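Putative L-alanine-DL-glutamate epimerase (Burkholderia xenovorans, PDB 2OO6) probably acts as a metal-dependent racemase or epimerase of the mandelate racemase/muconate lactonizing enzyme family, and binds magnesium ions. Local coordinates at residues A[106-111]-A[367-372]. Residues are numbered along the deposited sequence; the frame is centred on the assembly and turned at random.
Sequences PCYELL and LIIPDR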
# COMPACT_ATOMS: atom_id res chain seq x y z
N PRO A 106 -40.05 25.25 -0.57
CA PRO A 106 -39.69 24.16 0.37
C PRO A 106 -38.18 24.08 0.39
O PRO A 106 -37.53 24.43 -0.60
CB PRO A 106 -40.26 22.91 -0.29
CG PRO A 106 -41.24 23.41 -1.34
CD PRO A 106 -40.75 24.77 -1.76
N CYS A 107 -37.60 23.62 1.49
CA CYS A 107 -36.15 23.55 1.59
C CYS A 107 -35.49 22.74 0.48
O CYS A 107 -34.37 23.06 0.08
CB CYS A 107 -35.71 23.02 2.95
SG CYS A 107 -35.65 24.35 4.17
N TYR A 108 -36.15 21.70 -0.03
CA TYR A 108 -35.52 20.92 -1.12
C TYR A 108 -35.18 21.75 -2.35
O TYR A 108 -34.28 21.38 -3.10
CB TYR A 108 -36.31 19.67 -1.50
CG TYR A 108 -37.72 19.90 -1.98
CD1 TYR A 108 -37.97 20.57 -3.17
CD2 TYR A 108 -38.81 19.42 -1.25
CE1 TYR A 108 -39.29 20.78 -3.60
CE2 TYR A 108 -40.13 19.59 -1.68
CZ TYR A 108 -40.35 20.28 -2.86
OH TYR A 108 -41.64 20.47 -3.30
N GLU A 109 -35.86 22.89 -2.53
CA GLU A 109 -35.56 23.82 -3.62
C GLU A 109 -34.23 24.50 -3.46
O GLU A 109 -33.69 25.00 -4.43
CB GLU A 109 -36.62 24.91 -3.81
CG GLU A 109 -37.92 24.41 -4.36
CD GLU A 109 -37.83 23.91 -5.81
OE1 GLU A 109 -36.72 23.59 -6.31
OE2 GLU A 109 -38.91 23.80 -6.41
N LEU A 110 -33.69 24.55 -2.24
CA LEU A 110 -32.31 25.01 -2.06
C LEU A 110 -31.26 23.90 -2.30
O LEU A 110 -30.07 24.17 -2.27
CB LEU A 110 -32.08 25.59 -0.67
CG LEU A 110 -33.07 26.67 -0.22
CD1 LEU A 110 -32.74 27.14 1.19
CD2 LEU A 110 -33.05 27.81 -1.22
N LEU A 111 -31.70 22.67 -2.50
CA LEU A 111 -30.81 21.51 -2.38
C LEU A 111 -30.59 20.80 -3.72
O LEU A 111 -30.04 19.70 -3.76
CB LEU A 111 -31.36 20.51 -1.37
CG LEU A 111 -31.57 20.95 0.10
CD1 LEU A 111 -32.06 19.82 1.01
CD2 LEU A 111 -30.33 21.69 0.70
N LEU A 367 -42.95 7.98 2.98
CA LEU A 367 -43.17 9.31 3.47
C LEU A 367 -43.46 10.23 2.29
O LEU A 367 -42.74 10.24 1.29
CB LEU A 367 -41.96 9.83 4.25
CG LEU A 367 -41.88 11.30 4.67
CD1 LEU A 367 -42.96 11.62 5.66
CD2 LEU A 367 -40.49 11.60 5.31
N ILE A 368 -44.53 10.98 2.41
CA ILE A 368 -44.89 11.97 1.41
C ILE A 368 -44.12 13.25 1.73
O ILE A 368 -44.17 13.76 2.86
CB ILE A 368 -46.41 12.23 1.41
CG1 ILE A 368 -47.12 10.91 1.12
CG2 ILE A 368 -46.76 13.32 0.38
CD1 ILE A 368 -48.61 10.95 1.32
N ILE A 369 -43.38 13.75 0.75
CA ILE A 369 -42.57 14.95 0.92
C ILE A 369 -43.49 16.16 0.78
O ILE A 369 -44.15 16.32 -0.24
CB ILE A 369 -41.44 14.98 -0.10
CG1 ILE A 369 -40.52 13.78 0.18
CG2 ILE A 369 -40.64 16.31 -0.04
CD1 ILE A 369 -39.77 13.32 -1.04
N PRO A 370 -43.55 17.01 1.82
CA PRO A 370 -44.42 18.19 1.76
C PRO A 370 -43.89 19.26 0.81
O PRO A 370 -42.73 19.20 0.39
CB PRO A 370 -44.39 18.72 3.21
CG PRO A 370 -43.03 18.31 3.70
CD PRO A 370 -42.82 16.93 3.10
N ASP A 371 -44.73 20.23 0.46
CA ASP A 371 -44.27 21.32 -0.40
C ASP A 371 -44.61 22.69 0.16
O ASP A 371 -44.95 23.59 -0.60
CB ASP A 371 -44.79 21.15 -1.82
CG ASP A 371 -46.29 21.25 -1.90
OD1 ASP A 371 -46.94 21.39 -0.83
OD2 ASP A 371 -46.81 21.17 -3.04
N ARG A 372 -44.48 22.87 1.47
CA ARG A 372 -44.67 24.17 2.11
C ARG A 372 -43.34 24.91 2.15
O ARG A 372 -42.29 24.27 2.09
CB ARG A 372 -45.18 23.99 3.55
CG ARG A 372 -46.40 23.12 3.64
CD ARG A 372 -46.87 22.82 5.07
NE ARG A 372 -47.87 21.78 4.98
CZ ARG A 372 -47.66 20.50 5.27
NH1 ARG A 372 -46.49 20.06 5.75
NH2 ARG A 372 -48.68 19.65 5.12
O HOH W 1 -43.27 18.05 -2.39
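Tyr-108 carries the apolar part of this contact, its ring leaning against the chain that leaves strand 366-368. CE2 lies 3.7 Å from CG2 of Ile-369, the methyl approaching obliquely; Ile-369 sets CG2 anti to its backbone N (chi1 -64° for CG1), which turns that branch to the tyrosine. Farther out, the phenol OH lies beside CB of Asp-371 at 3.5 Å, the two side chains pointing the same way. Within 106-111, CB of Pro-106 sits over one face of the tyrosine ring, 3.6 Å above its plane and offset toward the rim.

Weakly polar contacts form a second group. The carbonyl O of Pro-370 meets the ring edge near its plane, 3.3 Å from CE2, and Pro-106 CA makes a CA-H...O contact of 3.1 Å with Arg-372 O, bent to 128° at the hydrogen.

Water supplies the conventional polar link: one molecule donates to Ile-369 O at 2.9 Å and is hydrogen-bonded to Tyr-108 OH at 3.1 Å. Nearby, the backbones of Cys-107 and Gly-374 are hydrogen-bonded, and Asn-331 OD1 accepts from Tyr-108 N.

The contact thus packs the loop between helix 82-102 and strand 118-123 against the segment leaving strand 366-368, antiparallel to 118-123, beside helix 323-335. Its fit probably owes more to packing, the bent CA-H...O contact and one shared water than to charge pairing.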